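Local structure of TlmII (Streptoalloteichus hindustanus, 4HVM) at residues L296-V304 with G324-Y335. The protein belongs to the condensation-domain family of nonribosomal peptide synthesis, takes part in tallysomycin biosynthesis, and may bind a phosphopantetheine arm. Residues are numbered along the deposited sequence; the frame is centred on the assembly and turned at random.
Sequences LTDRVVFGV and GFLDAVVHYLPY
Phe302 and Phe325 meet in a T-shaped pair where helix 314-330 crosses strand 297-305, an edge strand of a mixed sheet in this condensation-domain (CoA-dependent acyltransferase) fold, hydrogen-bonded antiparallel to strand 274-282. The Phe302 ring offers its face and Phe325 its edge, with centroids 5.4 Å apart and planes at 86°. With chi1 at 65°, Phe302 CG lies between its backbone N and carbonyl carbon, which turns the ring so that Phe325 CB lies over its face, a CH-pi contact 4.2 Å from the Phe302 centroid. Packing is tight along this inner side, where Val300, Val301, Phe302 and Ala328 are all buried: Val300 CG2 meets Phe325 CE1 at 3.6 Å, and Ala328 CB faces Val301 O. By contrast, the far side of the helix, with Leu326 and Val330, is exposed in the isolated molecule.

The helix ends at Val330, and from His331 the chain turns back to the strand, reaching Pro334 at the N-cap position of helix 335-344. Here Asp298 OD2 takes a hydrogen bond from Tyr332 OH, whose modelled length is doubtfully short, and another on its syn lone pair from Tyr335 N, at 3.2 Å. Partly exposed Arg299 lays its guanidinium over the Tyr335 ring, planes 33° apart, while Tyr335 OH bonds Trp357. One water bridges the two segments, donating to Arg299 O and to Leu333 O, 2.8 Å from each oxygen.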
ATOM      1  N   LEU A 296      -0.943  10.217   0.501  1.00 19.62           N
ATOM      2  CA  LEU A 296      -0.026  10.815  -0.461  1.00 18.88           C
ATOM      3  C   LEU A 296       0.682   9.745  -1.297  1.00 19.71           C
ATOM      4  O   LEU A 296       1.759   9.979  -1.845  1.00 26.36           O
ATOM      5  CB  LEU A 296       0.990  11.706   0.257  1.00 12.86           C
ATOM      6  CG  LEU A 296       0.427  13.011   0.827  1.00 17.10           C
ATOM      7  CD1 LEU A 296       1.512  13.790   1.542  1.00 22.40           C
ATOM      8  CD2 LEU A 296      -0.203  13.858  -0.271  1.00 14.32           C
ATOM      9  N   THR A 297       0.066   8.572  -1.388  1.00 12.72           N
ATOM     10  CA  THR A 297       0.616   7.479  -2.177  1.00 18.98           C
ATOM     11  C   THR A 297      -0.299   7.196  -3.360  1.00 17.96           C
ATOM     12  O   THR A 297      -1.515   7.080  -3.201  1.00 22.18           O
ATOM     13  CB  THR A 297       0.779   6.197  -1.341  1.00 21.81           C
ATOM     14  OG1 THR A 297       1.617   6.463  -0.209  1.00 23.51           O
ATOM     15  CG2 THR A 297       1.398   5.091  -2.180  1.00 13.35           C
ATOM     16  N   ASP A 298       0.290   7.095  -4.546  1.00  9.28           N
ATOM     17  CA  ASP A 298      -0.474   6.851  -5.760  1.00  9.27           C
ATOM     18  C   ASP A 298       0.163   5.741  -6.588  1.00 24.56           C
ATOM     19  O   ASP A 298       1.334   5.416  -6.407  1.00 27.58           O
ATOM     20  CB  ASP A 298      -0.572   8.133  -6.584  1.00 15.52           C
ATOM     21  CG  ASP A 298      -1.643   8.061  -7.652  1.00 26.59           C
ATOM     22  OD1 ASP A 298      -2.617   7.292  -7.488  1.00 30.36           O
ATOM     23  OD2 ASP A 298      -1.512   8.789  -8.655  1.00 30.93           O
ATOM     24  N   ARG A 299      -0.618   5.163  -7.495  1.00 20.29           N
ATOM     25  CA  ARG A 299      -0.136   4.087  -8.352  1.00 18.81           C
ATOM     26  C   ARG A 299       0.266   4.597  -9.736  1.00 22.80           C
ATOM     27  O   ARG A 299      -0.425   5.429 -10.326  1.00 27.20           O
ATOM     28  CB  ARG A 299      -1.204   3.000  -8.485  1.00 17.99           C
ATOM     29  CG  ARG A 299      -1.397   2.166  -7.231  1.00 25.76           C
ATOM     30  CD  ARG A 299      -2.582   1.224  -7.377  1.00 25.00           C
ATOM     31  NE  ARG A 299      -3.857   1.934  -7.317  1.00 25.86           N
ATOM     32  CZ  ARG A 299      -5.045   1.355  -7.458  1.00 31.92           C
ATOM     33  NH1 ARG A 299      -5.130   0.048  -7.676  1.00 32.89           N
ATOM     34  NH2 ARG A 299      -6.151   2.084  -7.384  1.00 38.24           N
ATOM     35  N   VAL A 300       1.390   4.103 -10.242  1.00 14.67           N
ATOM     36  CA  VAL A 300       1.817   4.421 -11.601  1.00 16.17           C
ATOM     37  C   VAL A 300       1.842   3.166 -12.473  1.00 19.78           C
ATOM     38  O   VAL A 300       2.170   2.078 -12.002  1.00 28.65           O
ATOM     39  CB  VAL A 300       3.193   5.123 -11.628  1.00 15.42           C
ATOM     40  CG1 VAL A 300       3.132   6.424 -10.848  1.00 21.29           C
ATOM     41  CG2 VAL A 300       4.270   4.219 -11.063  1.00 19.44           C
ATOM     42  N   VAL A 301       1.476   3.321 -13.741  1.00 19.90           N
ATOM     43  CA  VAL A 301       1.490   2.210 -14.686  1.00  9.12           C
ATOM     44  C   VAL A 301       2.661   2.371 -15.649  1.00 16.00           C
ATOM     45  O   VAL A 301       2.785   3.397 -16.317  1.00 26.71           O
ATOM     46  CB  VAL A 301       0.178   2.143 -15.484  1.00 17.41           C
ATOM     47  CG1 VAL A 301       0.230   1.015 -16.500  1.00 18.34           C
ATOM     48  CG2 VAL A 301      -1.002   1.972 -14.539  1.00 21.53           C
ATOM     49  N   PHE A 302       3.528   1.365 -15.705  1.00 13.00           N
ATOM     50  CA  PHE A 302       4.707   1.416 -16.568  1.00 17.93           C
ATOM     51  C   PHE A 302       4.911   0.099 -17.303  1.00 17.71           C
ATOM     52  O   PHE A 302       4.437  -0.946 -16.861  1.00 21.36           O
ATOM     53  CB  PHE A 302       5.962   1.771 -15.762  1.00 16.34           C
ATOM     54  CG  PHE A 302       6.354   0.731 -14.752  1.00 10.93           C
ATOM     55  CD1 PHE A 302       5.703   0.650 -13.533  1.00 10.89           C
ATOM     56  CD2 PHE A 302       7.387  -0.153 -15.014  1.00 12.01           C
ATOM     57  CE1 PHE A 302       6.065  -0.304 -12.605  1.00 14.59           C
ATOM     58  CE2 PHE A 302       7.754  -1.103 -14.089  1.00 12.18           C
ATOM     59  CZ  PHE A 302       7.093  -1.179 -12.884  1.00 16.63           C
ATOM     60  N   GLY A 303       5.624   0.157 -18.424  1.00 12.88           N
ATOM     61  CA  GLY A 303       5.860  -1.023 -19.232  1.00 14.15           C
ATOM     62  C   GLY A 303       7.322  -1.418 -19.329  1.00 19.60           C
ATOM     63  O   GLY A 303       8.194  -0.574 -19.529  1.00 20.38           O
ATOM     64  N   VAL A 304       7.586  -2.711 -19.184  1.00 20.55           N
ATOM     65  CA  VAL A 304       8.923  -3.252 -19.371  1.00 11.36           C
ATOM     66  C   VAL A 304       9.044  -3.819 -20.785  1.00 26.31           C
ATOM     67  O   VAL A 304       8.302  -4.724 -21.165  1.00 24.57           O
ATOM     68  CB  VAL A 304       9.225  -4.359 -18.344  1.00 11.32           C
ATOM     69  CG1 VAL A 304      10.656  -4.836 -18.484  1.00 13.84           C
ATOM     70  CG2 VAL A 304       8.972  -3.854 -16.935  1.00 10.41           C
ATOM     71  N   GLY A 324      11.234   2.081 -18.151  1.00 12.56           N
ATOM     72  CA  GLY A 324       9.792   2.165 -18.257  1.00  9.32           C
ATOM     73  C   GLY A 324       9.184   2.904 -17.083  1.00 21.81           C
ATOM     74  O   GLY A 324       8.252   3.691 -17.249  1.00 20.37           O
ATOM     75  N   PHE A 325       9.718   2.650 -15.893  1.00 15.34           N
ATOM     76  CA  PHE A 325       9.202   3.256 -14.671  1.00 17.27           C
ATOM     77  C   PHE A 325       9.439   4.760 -14.637  1.00 17.00           C
ATOM     78  O   PHE A 325       8.512   5.533 -14.404  1.00 18.45           O
ATOM     79  CB  PHE A 325       9.834   2.598 -13.445  1.00  7.77           C
ATOM     80  CG  PHE A 325       9.401   3.201 -12.137  1.00  8.49           C
ATOM     81  CD1 PHE A 325       8.150   2.923 -11.607  1.00  7.70           C
ATOM     82  CD2 PHE A 325      10.252   4.033 -11.431  1.00  7.55           C
ATOM     83  CE1 PHE A 325       7.756   3.474 -10.398  1.00 10.46           C
ATOM     84  CE2 PHE A 325       9.865   4.583 -10.224  1.00  7.49           C
ATOM     85  CZ  PHE A 325       8.617   4.305  -9.707  1.00 11.34           C
ATOM     86  N   LEU A 326      10.682   5.170 -14.866  1.00 13.18           N
ATOM     87  CA  LEU A 326      11.031   6.586 -14.855  1.00  8.28           C
ATOM     88  C   LEU A 326      10.302   7.356 -15.951  1.00 13.56           C
ATOM     89  O   LEU A 326       9.972   8.529 -15.783  1.00 26.42           O
ATOM     90  CB  LEU A 326      12.542   6.767 -14.992  1.00 13.01           C
ATOM     91  CG  LEU A 326      13.375   6.284 -13.808  1.00  8.57           C
ATOM     92  CD1 LEU A 326      14.852   6.420 -14.106  1.00 11.25           C
ATOM     93  CD2 LEU A 326      13.012   7.071 -12.568  1.00  8.46           C
ATOM     94  N   ASP A 327      10.053   6.692 -17.072  1.00 12.26           N
ATOM     95  CA  ASP A 327       9.310   7.299 -18.168  1.00 13.81           C
ATOM     96  C   ASP A 327       7.883   7.625 -17.727  1.00 15.66           C
ATOM     97  O   ASP A 327       7.342   8.682 -18.059  1.00 18.38           O
ATOM     98  CB  ASP A 327       9.297   6.364 -19.379  1.00 19.11           C
ATOM     99  CG  ASP A 327       8.925   7.076 -20.668  1.00 31.19           C
ATOM    100  OD1 ASP A 327       9.097   8.312 -20.754  1.00 31.56           O
ATOM    101  OD2 ASP A 327       8.466   6.390 -21.604  1.00 39.63           O
ATOM    102  N   ALA A 328       7.286   6.711 -16.967  1.00  8.87           N
ATOM    103  CA  ALA A 328       5.939   6.896 -16.445  1.00  8.89           C
ATOM    104  C   ALA A 328       5.922   7.945 -15.339  1.00 14.88           C
ATOM    105  O   ALA A 328       4.967   8.709 -15.215  1.00 18.73           O
ATOM    106  CB  ALA A 328       5.385   5.577 -15.928  1.00  8.62           C
ATOM    107  N   VAL A 329       6.980   7.973 -14.536  1.00 14.72           N
ATOM    108  CA  VAL A 329       7.096   8.939 -13.448  1.00 16.20           C
ATOM    109  C   VAL A 329       7.282  10.362 -13.980  1.00 15.99           C
ATOM    110  O   VAL A 329       6.650  11.304 -13.493  1.00 16.39           O
ATOM    111  CB  VAL A 329       8.247   8.567 -12.487  1.00 16.44           C
ATOM    112  CG1 VAL A 329       8.506   9.684 -11.495  1.00  8.35           C
ATOM    113  CG2 VAL A 329       7.925   7.273 -11.757  1.00 10.60           C
ATOM    114  N   VAL A 330       8.146  10.508 -14.984  1.00 11.90           N
ATOM    115  CA  VAL A 330       8.378  11.800 -15.627  1.00 15.35           C
ATOM    116  C   VAL A 330       7.076  12.367 -16.189  1.00 18.80           C
ATOM    117  O   VAL A 330       6.791  13.559 -16.044  1.00 23.22           O
ATOM    118  CB  VAL A 330       9.429  11.694 -16.759  1.00 12.12           C
ATOM    119  CG1 VAL A 330       9.346  12.895 -17.690  1.00 10.79           C
ATOM    120  CG2 VAL A 330      10.821  11.567 -16.178  1.00  9.79           C
ATOM    121  N   HIS A 331       6.282  11.500 -16.810  1.00 18.97           N
ATOM    122  CA  HIS A 331       4.994  11.897 -17.373  1.00 18.64           C
ATOM    123  C   HIS A 331       3.837  11.486 -16.466  1.00 15.47           C
ATOM    124  O   HIS A 331       2.832  10.941 -16.928  1.00 15.10           O
ATOM    125  CB  HIS A 331       4.813  11.290 -18.764  1.00 16.11           C
ATOM    126  CG  HIS A 331       5.925  11.616 -19.710  1.00 22.42           C
ATOM    127  ND1 HIS A 331       7.046  10.824 -19.844  1.00 22.84           N
ATOM    128  CD2 HIS A 331       6.096  12.654 -20.562  1.00 22.21           C
ATOM    129  CE1 HIS A 331       7.855  11.356 -20.742  1.00 20.38           C
ATOM    130  NE2 HIS A 331       7.301  12.467 -21.195  1.00 16.61           N
ATOM    131  N   TYR A 332       3.984  11.766 -15.176  1.00 14.81           N
ATOM    132  CA  TYR A 332       3.012  11.342 -14.176  1.00 13.64           C
ATOM    133  C   TYR A 332       1.606  11.876 -14.430  1.00 14.18           C
ATOM    134  O   TYR A 332       1.415  13.046 -14.763  1.00 17.21           O
ATOM    135  CB  TYR A 332       3.477  11.730 -12.768  1.00 11.71           C
ATOM    136  CG  TYR A 332       2.428  11.533 -11.694  1.00 10.61           C
ATOM    137  CD1 TYR A 332       2.088  10.260 -11.253  1.00 18.95           C
ATOM    138  CD2 TYR A 332       1.785  12.621 -11.116  1.00 10.83           C
ATOM    139  CE1 TYR A 332       1.133  10.073 -10.270  1.00 18.94           C
ATOM    140  CE2 TYR A 332       0.826  12.445 -10.132  1.00 14.61           C
ATOM    141  CZ  TYR A 332       0.506  11.167  -9.715  1.00 22.71           C
ATOM    142  OH  TYR A 332      -0.443  10.976  -8.740  1.00 26.08           O
ATOM    143  N   LEU A 333       0.634  10.984 -14.284  1.00 16.06           N
ATOM    144  CA  LEU A 333      -0.780  11.331 -14.307  1.00 17.97           C
ATOM    145  C   LEU A 333      -1.458  10.419 -13.293  1.00 18.12           C
ATOM    146  O   LEU A 333      -1.266   9.200 -13.337  1.00 23.35           O
ATOM    147  CB  LEU A 333      -1.368  11.113 -15.702  1.00 16.50           C
ATOM    148  CG  LEU A 333      -2.830  11.512 -15.913  1.00 18.65           C
ATOM    149  CD1 LEU A 333      -2.988  13.026 -15.926  1.00 14.94           C
ATOM    150  CD2 LEU A 333      -3.380  10.900 -17.193  1.00 18.74           C
ATOM    151  N   PRO A 334      -2.227  11.006 -12.361  1.00 13.94           N
ATOM    152  CA  PRO A 334      -2.880  10.261 -11.279  1.00 16.97           C
ATOM    153  C   PRO A 334      -3.601   9.010 -11.779  1.00 22.26           C
ATOM    154  O   PRO A 334      -4.269   9.054 -12.815  1.00 22.44           O
ATOM    155  CB  PRO A 334      -3.879  11.275 -10.721  1.00 13.64           C
ATOM    156  CG  PRO A 334      -3.246  12.596 -10.985  1.00 16.13           C
ATOM    157  CD  PRO A 334      -2.546  12.444 -12.311  1.00 17.10           C
ATOM    158  N   TYR A 335      -3.445   7.911 -11.046  1.00 17.29           N
ATOM    159  CA  TYR A 335      -3.966   6.613 -11.465  1.00 15.60           C
ATOM    160  C   TYR A 335      -5.453   6.645 -11.783  1.00 16.86           C
ATOM    161  O   TYR A 335      -5.902   5.993 -12.723  1.00 21.88           O
ATOM    162  CB  TYR A 335      -3.683   5.552 -10.401  1.00 16.41           C
ATOM    163  CG  TYR A 335      -4.085   4.153 -10.807  1.00 10.79           C
ATOM    164  CD1 TYR A 335      -3.264   3.387 -11.617  1.00 17.61           C
ATOM    165  CD2 TYR A 335      -5.281   3.597 -10.371  1.00 11.40           C
ATOM    166  CE1 TYR A 335      -3.622   2.109 -11.988  1.00 18.86           C
ATOM    167  CE2 TYR A 335      -5.651   2.317 -10.738  1.00 11.64           C
ATOM    168  CZ  TYR A 335      -4.817   1.577 -11.546  1.00 28.24           C
ATOM    169  OH  TYR A 335      -5.178   0.302 -11.915  1.00 35.58           O
TER
HETATM  170  O   HOH W   1      -0.527   6.475 -12.966  1.00 10.85           O